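Local structure of LRR receptor-like serine/threonine-protein kinase RGI3 (Arabidopsis thaliana, 5HZ0) at residues F450-T455 against F473-D478; G460-T465 against N479-T484; T493-L498 against R517-L522; S602-N607 against G624-N629. The protein acts as a leucine-rich repeat receptor kinase that binds RGF peptide hormones and relays the signal maintaining the root stem cell niche. The protein carries 5 engineered substitutions. All coordinates share one frame; numbering follows the deposited sequence.

In the fold
All four contacts lie in the C-terminal part of the leucine-rich repeat ectodomain, beyond the experimentally mapped peptide-recognition motifs, the last of which falls on strand 402-404. Contacts 1 and 3 follow each other along the row of parallel strands, centres about 14 Å apart, and meet where Ile474 N approaches Lys497 O at 2.9 Å. Contact 2 continues the two repeats of contact 1 beyond their strands; its centre is about 13 Å from that of contact 1, and Phe476 joins them. Contact 4 closes the C-terminal end, its centre about 33 Å from that of contact 3. In contact 1 the Ser477 side chain is about 8 Å from a bound N-acetylglucosamine. In contact 3 the Leu521 side chain is about 9 Å from a bound N-acetylglucosamine.

Contact 1 (F450-T455 against F473-D478); sequences FLDLHT and FIDFSD
Phe450 and Phe473 form an offset stack on the face of the parallel strands that also carries Asp452 and Asp475. The ring centroids are 4.3 Å apart and the planes only 7° from parallel. Both rings stand with CG anti to the backbone N (chi1 178° and -177°), which lays them side by side, pointing the same way; Phe450 also stacks on Phe426 of the preceding repeat.

The backbones pair as neighbouring strands of a leucine-rich repeat solenoid. Leu451 N donates to Phe473 O and Asp475 N to Leu451 O, both at 2.9 Å, and the pairing continues past the strands through Leu453 N to Asp475 O and Thr455 N to Ser477 O.

Beneath the strands the packing is apolar. Leu451 CD2 meets the edge of the Phe476 ring, 3.7 Å from CZ, while Leu453 lies alongside the same ring with CD1 3.9 Å from CE1.

The aspartate of each strand accepts from the residue two further on: Asp452 OD1, by its syn lone pair, from His454 ND1 (2.6 Å), and Asp475 OD1 from both OG and N of Ser477, the latter bond closing an Asx turn. Across the segments, Thr455 OG1 donates a hydrogen bond to Asp478 OD2 at 2.8 Å.

Asp452 OD1 and Asp475 OD2 come within 3.8 Å; the N-H of His454 may ease this crowding of charge.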
loop_
_atom_site.group_PDB
_atom_site.type_symbol
_atom_site.label_atom_id
_atom_site.label_comp_id
_atom_site.label_asym_id
_atom_site.label_seq_id
_atom_site.Cartn_x
_atom_site.Cartn_y
_atom_site.Cartn_z
ATOM N N PHE A 450 -5.056 -10.692 16.757
ATOM C CA PHE A 450 -5.216 -9.319 17.223
ATOM C C PHE A 450 -6.642 -9.127 17.685
ATOM O O PHE A 450 -7.561 -9.213 16.874
ATOM C CB PHE A 450 -4.898 -8.330 16.098
ATOM C CG PHE A 450 -5.094 -6.866 16.474
ATOM C CD1 PHE A 450 -6.368 -6.319 16.587
ATOM C CD2 PHE A 450 -3.995 -6.024 16.682
ATOM C CE1 PHE A 450 -6.547 -4.980 16.917
ATOM C CE2 PHE A 450 -4.172 -4.672 17.007
ATOM C CZ PHE A 450 -5.454 -4.154 17.122
ATOM N N LEU A 451 -6.817 -8.837 18.974
ATOM C CA LEU A 451 -8.141 -8.648 19.533
ATOM C C LEU A 451 -8.182 -7.328 20.320
ATOM O O LEU A 451 -7.620 -7.217 21.430
ATOM C CB LEU A 451 -8.475 -9.847 20.426
ATOM C CG LEU A 451 -9.815 -9.814 21.132
ATOM C CD1 LEU A 451 -10.950 -9.628 20.136
ATOM C CD2 LEU A 451 -10.008 -11.079 21.956
ATOM N N ASP A 452 -8.903 -6.351 19.768
ATOM C CA ASP A 452 -9.045 -5.054 20.405
ATOM C C ASP A 452 -10.513 -4.818 20.773
ATOM O O ASP A 452 -11.340 -4.516 19.910
ATOM C CB ASP A 452 -8.607 -3.983 19.406
ATOM C CG ASP A 452 -8.274 -2.642 20.058
ATOM O OD1 ASP A 452 -8.674 -2.382 21.224
ATOM O OD2 ASP A 452 -7.612 -1.843 19.362
ATOM N N LEU A 453 -10.827 -4.951 22.058
ATOM C CA LEU A 453 -12.155 -4.638 22.617
ATOM C C LEU A 453 -12.286 -3.310 23.426
ATOM O O LEU A 453 -13.300 -3.086 24.092
ATOM C CB LEU A 453 -12.711 -5.832 23.404
ATOM C CG LEU A 453 -12.763 -7.168 22.642
ATOM C CD1 LEU A 453 -13.485 -8.264 23.442
ATOM C CD2 LEU A 453 -13.391 -6.990 21.269
ATOM N N HIS A 454 -11.247 -2.477 23.439
ATOM C CA HIS A 454 -11.197 -1.354 24.387
ATOM C C HIS A 454 -12.328 -0.312 24.286
ATOM O O HIS A 454 -12.896 -0.108 23.223
ATOM C CB HIS A 454 -9.803 -0.678 24.417
ATOM C CG HIS A 454 -9.561 0.305 23.312
ATOM N ND1 HIS A 454 -8.769 0.015 22.218
ATOM C CD2 HIS A 454 -9.966 1.584 23.151
ATOM C CE1 HIS A 454 -8.711 1.067 21.426
ATOM N NE2 HIS A 454 -9.432 2.036 21.967
ATOM N N THR A 455 -12.661 0.322 25.408
ATOM C CA THR A 455 -13.723 1.331 25.439
ATOM C C THR A 455 -15.093 0.771 25.034
ATOM O O THR A 455 -15.671 1.101 23.996
ATOM C CB THR A 455 -13.334 2.599 24.631
ATOM O OG1 THR A 455 -12.099 3.109 25.150
ATOM C CG2 THR A 455 -14.403 3.691 24.740
ATOM N N PHE A 473 -1.842 -9.738 20.113
ATOM C CA PHE A 473 -2.273 -8.469 20.676
ATOM C C PHE A 473 -3.614 -8.594 21.416
ATOM O O PHE A 473 -4.589 -9.106 20.870
ATOM C CB PHE A 473 -2.351 -7.419 19.558
ATOM C CG PHE A 473 -2.723 -6.027 20.032
ATOM C CD1 PHE A 473 -4.051 -5.682 20.257
ATOM C CD2 PHE A 473 -1.740 -5.057 20.233
ATOM C CE1 PHE A 473 -4.392 -4.411 20.680
ATOM C CE2 PHE A 473 -2.078 -3.789 20.655
ATOM C CZ PHE A 473 -3.408 -3.468 20.879
ATOM N N ILE A 474 -3.663 -8.103 22.654
ATOM C CA ILE A 474 -4.913 -8.042 23.412
ATOM C C ILE A 474 -5.111 -6.663 24.026
ATOM O O ILE A 474 -4.272 -6.221 24.787
ATOM C CB ILE A 474 -4.943 -9.070 24.554
ATOM C CG1 ILE A 474 -4.977 -10.490 23.999
ATOM C CG2 ILE A 474 -6.153 -8.849 25.459
ATOM C CD1 ILE A 474 -5.026 -11.533 25.086
ATOM N N ASP A 475 -6.203 -5.982 23.691
ATOM C CA ASP A 475 -6.548 -4.753 24.390
ATOM C C ASP A 475 -7.999 -4.799 24.877
ATOM O O ASP A 475 -8.926 -4.630 24.094
ATOM C CB ASP A 475 -6.353 -3.571 23.434
ATOM C CG ASP A 475 -6.329 -2.223 24.148
ATOM O OD1 ASP A 475 -6.711 -2.166 25.336
ATOM O OD2 ASP A 475 -5.936 -1.216 23.508
ATOM N N PHE A 476 -8.177 -5.007 26.180
ATOM C CA PHE A 476 -9.488 -4.980 26.853
ATOM C C PHE A 476 -9.700 -3.705 27.676
ATOM O O PHE A 476 -10.618 -3.616 28.489
ATOM C CB PHE A 476 -9.734 -6.240 27.690
ATOM C CG PHE A 476 -9.715 -7.523 26.888
ATOM C CD1 PHE A 476 -9.879 -7.506 25.507
ATOM C CD2 PHE A 476 -9.543 -8.742 27.515
ATOM C CE1 PHE A 476 -9.855 -8.674 24.775
ATOM C CE2 PHE A 476 -9.519 -9.913 26.787
ATOM C CZ PHE A 476 -9.681 -9.882 25.416
ATOM N N SER A 477 -8.797 -2.752 27.530
ATOM C CA SER A 477 -8.812 -1.579 28.392
ATOM C C SER A 477 -10.096 -0.777 28.301
ATOM O O SER A 477 -10.803 -0.821 27.308
ATOM C CB SER A 477 -7.595 -0.675 28.140
ATOM O OG SER A 477 -7.566 -0.209 26.808
ATOM N N ASP A 478 -10.391 -0.056 29.376
ATOM C CA ASP A 478 -11.573 0.788 29.461
ATOM C C ASP A 478 -12.861 -0.029 29.333
ATOM O O ASP A 478 -13.653 0.154 28.416
ATOM C CB ASP A 478 -11.490 1.883 28.397
ATOM C CG ASP A 478 -12.395 3.027 28.677
ATOM O OD1 ASP A 478 -12.886 3.114 29.825
ATOM O OD2 ASP A 478 -12.619 3.841 27.752
#

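Contact 2 (G460-T465 against N479-T484)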
loop_
_atom_site.group_PDB
_atom_site.type_symbol
_atom_site.label_atom_id
_atom_site.label_comp_id
_atom_site.label_asym_id
_atom_site.label_seq_id
_atom_site.Cartn_x
_atom_site.Cartn_y
_atom_site.Cartn_z
ATOM N N GLY A 460 -18.041 -8.665 33.690
ATOM C CA GLY A 460 -17.856 -10.014 34.184
ATOM C C GLY A 460 -16.401 -10.393 34.327
ATOM O O GLY A 460 -15.532 -9.537 34.449
ATOM N N SER A 461 -16.142 -11.690 34.309
ATOM C CA SER A 461 -14.826 -12.207 34.607
ATOM C C SER A 461 -14.082 -12.575 33.339
ATOM O O SER A 461 -14.626 -12.477 32.242
ATOM C CB SER A 461 -14.935 -13.401 35.554
ATOM O OG SER A 461 -13.711 -14.100 35.615
ATOM N N LEU A 462 -12.839 -13.008 33.505
ATOM C CA LEU A 462 -11.919 -13.194 32.393
ATOM C C LEU A 462 -11.202 -14.535 32.556
ATOM O O LEU A 462 -10.522 -14.757 33.552
ATOM C CB LEU A 462 -10.905 -12.039 32.386
ATOM C CG LEU A 462 -10.005 -11.839 31.162
ATOM C CD1 LEU A 462 -10.777 -11.198 30.006
ATOM C CD2 LEU A 462 -8.769 -11.026 31.514
ATOM N N LEU A 463 -11.360 -15.441 31.600
ATOM C CA LEU A 463 -10.767 -16.775 31.742
ATOM C C LEU A 463 -9.751 -17.115 30.644
ATOM O O LEU A 463 -9.860 -16.640 29.508
ATOM C CB LEU A 463 -11.850 -17.864 31.768
ATOM C CG LEU A 463 -12.876 -18.032 32.893
ATOM C CD1 LEU A 463 -12.711 -17.037 34.021
ATOM C CD2 LEU A 463 -14.280 -17.949 32.313
ATOM N N GLY A 464 -8.779 -17.961 30.985
ATOM C CA GLY A 464 -7.821 -18.456 30.014
ATOM C C GLY A 464 -8.464 -19.308 28.929
ATOM O O GLY A 464 -8.062 -19.244 27.767
ATOM N N THR A 465 -9.465 -20.105 29.309
ATOM C CA THR A 465 -10.199 -20.962 28.369
ATOM C C THR A 465 -11.003 -20.149 27.373
ATOM O O THR A 465 -11.443 -20.657 26.341
ATOM C CB THR A 465 -11.209 -21.862 29.101
ATOM O OG1 THR A 465 -11.868 -21.100 30.125
ATOM C CG2 THR A 465 -10.515 -23.068 29.719
ATOM N N ASN A 479 -13.059 -0.922 30.291
ATOM C CA ASN A 479 -14.286 -1.689 30.408
ATOM C C ASN A 479 -14.656 -1.790 31.893
ATOM O O ASN A 479 -14.083 -1.093 32.739
ATOM C CB ASN A 479 -14.151 -3.095 29.767
ATOM C CG ASN A 479 -14.237 -3.069 28.236
ATOM O OD1 ASN A 479 -15.307 -2.845 27.664
ATOM N ND2 ASN A 479 -13.118 -3.323 27.573
ATOM N N ALA A 480 -15.674 -2.593 32.183
ATOM C CA ALA A 480 -16.047 -2.980 33.544
ATOM C C ALA A 480 -15.610 -4.391 34.000
ATOM O O ALA A 480 -16.221 -4.953 34.909
ATOM C CB ALA A 480 -17.509 -2.692 33.837
ATOM N N LEU A 481 -14.663 -5.010 33.294
ATOM C CA LEU A 481 -14.192 -6.366 33.632
ATOM C C LEU A 481 -13.804 -6.543 35.114
ATOM O O LEU A 481 -13.246 -5.638 35.735
ATOM C CB LEU A 481 -12.999 -6.761 32.745
ATOM C CG LEU A 481 -13.216 -6.905 31.229
ATOM C CD1 LEU A 481 -11.944 -7.377 30.537
ATOM C CD2 LEU A 481 -14.387 -7.844 30.907
ATOM N N SER A 482 -14.107 -7.707 35.688
ATOM C CA SER A 482 -13.849 -7.919 37.116
ATOM C C SER A 482 -13.331 -9.306 37.500
ATOM O O SER A 482 -12.995 -10.138 36.649
ATOM C CB SER A 482 -15.082 -7.573 37.967
ATOM O OG SER A 482 -16.056 -8.611 37.918
ATOM N N SER A 483 -13.306 -9.523 38.810
ATOM C CA SER A 483 -12.600 -10.615 39.471
ATOM C C SER A 483 -11.113 -10.648 39.124
ATOM O O SER A 483 -10.513 -9.611 38.863
ATOM C CB SER A 483 -13.251 -11.960 39.155
ATOM O OG SER A 483 -12.672 -12.979 39.952
ATOM N N THR A 484 -10.536 -11.841 39.024
ATOM C CA THR A 484 -9.084 -11.944 38.991
ATOM C C THR A 484 -8.539 -12.262 37.618
ATOM O O THR A 484 -9.184 -12.939 36.824
ATOM C CB THR A 484 -8.571 -13.019 39.969
ATOM O OG1 THR A 484 -9.267 -14.246 39.724
ATOM C CG2 THR A 484 -8.791 -12.592 41.418
#
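Gly460 and Ser482 make the one hydrogen bond between these two segments, which belong to successive leucine-rich repeats and lie past the strands of contact 1. Ser482 N donates to Gly460 O at 2.6 Å, with an N-H...O angle of 165° and the donor tilted somewhat from the carbonyl plane. A second polar link is weaker in kind, a CA-H...O contact from Ser461 CA to Ser482 O at 3.4 Å. Gly460 has a positive phi of 84°, a conformation that suits a residue without a side chain.

The apolar part rests on two leucines that cross at a slant. CD1 of Leu462 touches CD1 of Leu481 at 4.0 Å. Leu462 reaches this point because its CG stands anti to the backbone N (chi1 -168°), whereas in Leu481 CG lies beside the backbone N. Both leucines also pack on Phe476, which extends the interior of the solenoid beneath the loops.

Asn479 adds a tie just outside the pair: its OD1 accepts from Leu458 N, and its ND2 donates to Phe476 O.

The two segments are therefore joined far more sparsely than the strands of the same repeats, by one backbone hydrogen bond and a buried leucine pair that supplies the hydrophobic part of the attachment.

Contact 3 (T493-L498 against R517-L522)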
loop_
_atom_site.group_PDB
_atom_site.type_symbol
_atom_site.label_atom_id
_atom_site.label_comp_id
_atom_site.label_asym_id
_atom_site.label_seq_id
_atom_site.Cartn_x
_atom_site.Cartn_y
_atom_site.Cartn_z
ATOM N N THR A 493 1.351 -17.827 24.901
ATOM C CA THR A 493 2.802 -17.697 24.826
ATOM C C THR A 493 3.232 -16.902 23.607
ATOM O O THR A 493 4.424 -16.696 23.369
ATOM C CB THR A 493 3.468 -19.084 24.754
ATOM O OG1 THR A 493 3.099 -19.739 23.530
ATOM C CG2 THR A 493 3.042 -19.943 25.945
ATOM N N GLU A 494 2.255 -16.492 22.806
ATOM C CA GLU A 494 2.518 -15.656 21.646
ATOM C C GLU A 494 2.242 -14.197 21.969
ATOM O O GLU A 494 2.480 -13.320 21.148
ATOM C CB GLU A 494 1.631 -16.098 20.479
ATOM C CG GLU A 494 1.726 -17.574 20.167
ATOM C CD GLU A 494 3.049 -17.948 19.534
ATOM O OE1 GLU A 494 3.064 -18.132 18.296
ATOM O OE2 GLU A 494 4.066 -18.062 20.263
ATOM N N LEU A 495 1.748 -13.938 23.171
ATOM C CA LEU A 495 1.224 -12.615 23.472
ATOM C C LEU A 495 2.380 -11.616 23.512
ATOM O O LEU A 495 3.277 -11.722 24.332
ATOM C CB LEU A 495 0.523 -12.666 24.832
ATOM C CG LEU A 495 -0.483 -11.598 25.227
ATOM C CD1 LEU A 495 -1.492 -11.382 24.110
ATOM C CD2 LEU A 495 -1.183 -12.037 26.503
ATOM N N THR A 496 2.353 -10.660 22.594
ATOM C CA THR A 496 3.318 -9.571 22.573
ATOM C C THR A 496 2.902 -8.384 23.464
ATOM O O THR A 496 3.730 -7.752 24.118
ATOM C CB THR A 496 3.624 -9.115 21.122
ATOM O OG1 THR A 496 4.460 -7.955 21.152
ATOM C CG2 THR A 496 2.348 -8.779 20.361
ATOM N N LYS A 497 1.606 -8.082 23.446
ATOM C CA LYS A 497 1.056 -6.882 24.051
ATOM C C LYS A 497 -0.242 -7.209 24.748
ATOM O O LYS A 497 -1.161 -7.731 24.113
ATOM C CB LYS A 497 0.779 -5.835 22.977
ATOM C CG LYS A 497 2.008 -5.433 22.213
ATOM C CD LYS A 497 1.800 -4.184 21.408
ATOM C CE LYS A 497 3.052 -3.877 20.624
ATOM N NZ LYS A 497 2.797 -2.703 19.763
ATOM N N LEU A 498 -0.319 -6.888 26.039
ATOM C CA LEU A 498 -1.521 -7.138 26.826
ATOM C C LEU A 498 -1.911 -5.879 27.597
ATOM O O LEU A 498 -1.192 -5.435 28.487
ATOM C CB LEU A 498 -1.297 -8.293 27.802
ATOM C CG LEU A 498 -2.431 -8.515 28.801
ATOM C CD1 LEU A 498 -3.730 -8.756 28.055
ATOM C CD2 LEU A 498 -2.137 -9.659 29.760
ATOM N N ARG A 517 6.218 -15.603 27.299
ATOM C CA ARG A 517 7.636 -15.400 27.032
ATOM C C ARG A 517 7.823 -14.345 25.970
ATOM O O ARG A 517 8.929 -13.878 25.729
ATOM C CB ARG A 517 8.277 -16.709 26.573
ATOM C CG ARG A 517 9.807 -16.677 26.467
ATOM C CD ARG A 517 10.485 -16.652 27.847
ATOM N NE ARG A 517 9.883 -17.620 28.764
ATOM C CZ ARG A 517 10.491 -18.144 29.823
ATOM N NH1 ARG A 517 11.743 -17.811 30.119
ATOM N NH2 ARG A 517 9.844 -19.014 30.587
ATOM N N SER A 518 6.733 -13.999 25.305
ATOM C CA SER A 518 6.798 -13.041 24.218
ATOM C C SER A 518 6.368 -11.637 24.623
ATOM O O SER A 518 6.333 -10.735 23.791
ATOM C CB SER A 518 6.000 -13.550 23.020
ATOM O OG SER A 518 6.523 -14.791 22.579
ATOM N N LEU A 519 6.063 -11.435 25.901
ATOM C CA LEU A 519 5.358 -10.215 26.286
ATOM C C LEU A 519 6.288 -9.011 26.312
ATOM O O LEU A 519 7.181 -8.917 27.143
ATOM C CB LEU A 519 4.757 -10.416 27.673
ATOM C CG LEU A 519 3.531 -9.587 28.020
ATOM C CD1 LEU A 519 2.506 -9.701 26.909
ATOM C CD2 LEU A 519 2.956 -10.076 29.334
ATOM N N GLN A 520 6.063 -8.100 25.370
ATOM C CA GLN A 520 6.755 -6.816 25.293
ATOM C C GLN A 520 6.084 -5.706 26.116
ATOM O O GLN A 520 6.749 -4.868 26.713
ATOM C CB GLN A 520 6.941 -6.388 23.831
ATOM C CG GLN A 520 7.887 -7.298 23.030
ATOM C CD GLN A 520 7.825 -7.040 21.525
ATOM O OE1 GLN A 520 7.418 -5.969 21.084
ATOM N NE2 GLN A 520 8.220 -8.032 20.732
ATOM N N LEU A 521 4.758 -5.697 26.129
ATOM C CA LEU A 521 4.037 -4.594 26.731
ATOM C C LEU A 521 2.998 -5.144 27.669
ATOM O O LEU A 521 2.209 -6.002 27.277
ATOM C CB LEU A 521 3.378 -3.721 25.652
ATOM C CG LEU A 521 2.592 -2.472 26.091
ATOM C CD1 LEU A 521 2.700 -1.367 25.059
ATOM C CD2 LEU A 521 1.113 -2.788 26.343
ATOM N N LEU A 522 3.001 -4.655 28.909
ATOM C CA LEU A 522 1.974 -5.056 29.865
ATOM C C LEU A 522 1.374 -3.846 30.575
ATOM O O LEU A 522 2.055 -3.145 31.323
ATOM C CB LEU A 522 2.513 -6.070 30.881
ATOM C CG LEU A 522 1.528 -6.446 31.997
ATOM C CD1 LEU A 522 0.302 -7.176 31.436
ATOM C CD2 LEU A 522 2.193 -7.273 33.077
#
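The amide of Gln520 turns one face to Thr496: the threonine OG1 stands above that face, 3.5 Å from CD and almost as near to OE1 and NE2, while no atom of segment 493-498 approaches the amide at its edges. With OG1 anti to the backbone N (chi1 174°), Thr496 sends its hydroxyl across the extended glutamine chain, and the approach is one of packing.

Beside this pair, Thr496 O is gripped twice, by Gln520 N at 2.7 Å and by Leu521 N at 3.1 Å, so that one carbonyl starts the pairing of the two strands. Leu498 N then donates to Leu521 O at 3.0 Å. At the other end of the segments the Ser518 hydroxyl donates a hydrogen bond to Thr493 O, 2.9 Å away, tying the turns that precede the strands.

Leucines of the two repeats pack side by side inside the solenoid. Leu519 CD1 lies 3.9 Å from Leu495 CG. Leu522 CD1 lies 3.9 Å from Leu498 CD2.

The pair lies toward the C-terminal end of a long row of parallel strands, between strands 473-475 and 546-548. Lys497 shares backbone hydrogen bonds with Lys472 and Ile474 of the preceding repeat. In the following one, Ser542 OG bonds to Arg517 O and Leu519 O, and Leu522 packs on Leu547 of strand 546-548.

Contact 4 (S602-N607 against G624-N629)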
loop_
_atom_site.group_PDB
_atom_site.type_symbol
_atom_site.label_atom_id
_atom_site.label_comp_id
_atom_site.label_asym_id
_atom_site.label_seq_id
_atom_site.Cartn_x
_atom_site.Cartn_y
_atom_site.Cartn_z
ATOM N N SER A 602 10.878 5.647 50.046
ATOM C CA SER A 602 11.757 6.467 50.866
ATOM C C SER A 602 13.188 6.005 50.650
ATOM O O SER A 602 13.412 4.876 50.224
ATOM C CB SER A 602 11.380 6.355 52.347
ATOM O OG SER A 602 12.000 5.246 52.949
ATOM N N GLY A 603 14.155 6.854 50.984
ATOM C CA GLY A 603 15.549 6.559 50.701
ATOM C C GLY A 603 16.185 7.470 49.668
ATOM O O GLY A 603 15.518 8.300 49.023
ATOM N N ASP A 604 17.498 7.361 49.543
ATOM C CA ASP A 604 18.208 8.239 48.629
ATOM C C ASP A 604 18.489 7.632 47.264
ATOM O O ASP A 604 18.739 6.438 47.148
ATOM C CB ASP A 604 19.505 8.751 49.238
ATOM C CG ASP A 604 20.521 7.668 49.427
ATOM O OD1 ASP A 604 20.152 6.582 49.907
ATOM O OD2 ASP A 604 21.693 7.909 49.097
ATOM N N LEU A 605 18.469 8.490 46.247
ATOM C CA LEU A 605 18.747 8.113 44.875
ATOM C C LEU A 605 20.038 8.796 44.471
ATOM O O LEU A 605 20.297 9.940 44.878
ATOM C CB LEU A 605 17.637 8.628 43.960
ATOM C CG LEU A 605 16.210 8.516 44.471
ATOM C CD1 LEU A 605 15.295 9.397 43.662
ATOM C CD2 LEU A 605 15.796 7.081 44.388
ATOM N N PRO A 606 20.846 8.108 43.644
ATOM C CA PRO A 606 22.170 8.623 43.275
ATOM C C PRO A 606 22.043 9.882 42.440
ATOM O O PRO A 606 21.018 10.059 41.787
ATOM C CB PRO A 606 22.774 7.483 42.443
ATOM C CG PRO A 606 21.605 6.668 41.991
ATOM C CD PRO A 606 20.582 6.776 43.069
ATOM N N ASN A 607 23.069 10.728 42.432
ATOM C CA ASN A 607 23.000 11.924 41.615
ATOM C C ASN A 607 23.533 11.509 40.251
ATOM O O ASN A 607 24.742 11.374 40.035
ATOM C CB ASN A 607 23.895 13.008 42.215
ATOM C CG ASN A 607 23.530 14.406 41.746
ATOM O OD1 ASN A 607 22.814 14.580 40.762
ATOM N ND2 ASN A 607 24.036 15.416 42.453
ATOM N N GLY A 624 9.957 9.194 51.969
ATOM C CA GLY A 624 11.319 9.690 52.131
ATOM C C GLY A 624 12.281 9.913 50.970
ATOM O O GLY A 624 13.466 9.713 51.186
ATOM N N LEU A 625 11.836 10.145 49.737
ATOM C CA LEU A 625 12.784 10.112 48.607
ATOM C C LEU A 625 13.631 11.366 48.446
ATOM O O LEU A 625 13.114 12.479 48.522
ATOM C CB LEU A 625 12.073 9.815 47.277
ATOM C CG LEU A 625 11.675 8.369 46.978
ATOM C CD1 LEU A 625 11.044 8.278 45.600
ATOM C CD2 LEU A 625 12.883 7.455 47.070
ATOM N N TYR A 626 14.933 11.204 48.212
ATOM C CA TYR A 626 15.745 12.399 47.946
ATOM C C TYR A 626 17.006 12.084 47.156
ATOM O O TYR A 626 17.530 10.990 47.267
ATOM C CB TYR A 626 16.127 13.105 49.260
ATOM C CG TYR A 626 17.068 12.309 50.122
ATOM C CD1 TYR A 626 16.604 11.238 50.879
ATOM C CD2 TYR A 626 18.427 12.607 50.165
ATOM C CE1 TYR A 626 17.460 10.498 51.660
ATOM C CE2 TYR A 626 19.293 11.867 50.950
ATOM C CZ TYR A 626 18.800 10.823 51.698
ATOM O OH TYR A 626 19.639 10.075 52.470
ATOM N N ILE A 627 17.509 13.052 46.394
ATOM C CA ILE A 627 18.772 12.862 45.693
ATOM C C ILE A 627 19.958 13.119 46.630
ATOM O O ILE A 627 20.028 14.142 47.297
ATOM C CB ILE A 627 18.892 13.745 44.420
ATOM C CG1 ILE A 627 18.272 13.053 43.196
ATOM C CG2 ILE A 627 20.356 14.001 44.092
ATOM C CD1 ILE A 627 16.765 13.192 43.042
ATOM N N SER A 628 20.897 12.188 46.685
ATOM C CA SER A 628 22.051 12.384 47.547
ATOM C C SER A 628 23.332 12.460 46.731
ATOM O O SER A 628 23.385 11.979 45.605
ATOM C CB SER A 628 22.162 11.249 48.567
ATOM O OG SER A 628 22.831 10.128 48.012
ATOM N N ASN A 629 24.360 13.078 47.301
ATOM C CA ASN A 629 25.673 13.107 46.670
ATOM C C ASN A 629 26.636 12.147 47.342
ATOM O O ASN A 629 26.822 12.194 48.561
ATOM C CB ASN A 629 26.257 14.513 46.696
ATOM C CG ASN A 629 25.478 15.475 45.832
ATOM O OD1 ASN A 629 25.559 15.423 44.601
ATOM N ND2 ASN A 629 24.711 16.357 46.465
#
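A two-stranded parallel sheet at the C-terminal end of the leucine-rich repeat solenoid brings Asp604 against Tyr626 and Leu605 against Ile627; the short helices 609-613 and 616-620 form most of the connection between its strands. Four backbone hydrogen bonds join them, among them Tyr626 N to Gly603 O, Leu605 N to Tyr626 O at 2.9 Å, and Ser628 N to Leu605 O.

On the outer side, the CB of Asp604 sits over one face of the Tyr626 ring, a CH-pi contact 3.6 Å from the centroid. Asp604 CG lies between the backbone N and the carbonyl carbon (chi1 68°), and from there OD2 accepts a hydrogen bond from Ser628 OG at 2.7 Å on its anti lone pair.

The opposite side of the sheet is apolar. Leu605 spreads its two methyl groups, CD2 touching Leu625 CD2 at 4.0 Å and CD1 touching Ile627 CD1 at 4.1 Å. Leu619 of helix 616-620 covers Leu605 and Ile627, while Phe611 of helix 609-613 packs on Leu605.

Farther along, two asparagine side chains lie side by side: Asn607 ND2 donates to Asn629 OD1 at 2.6 Å, the acceptor in the amide plane of Asn607 and the two amide planes 52° apart.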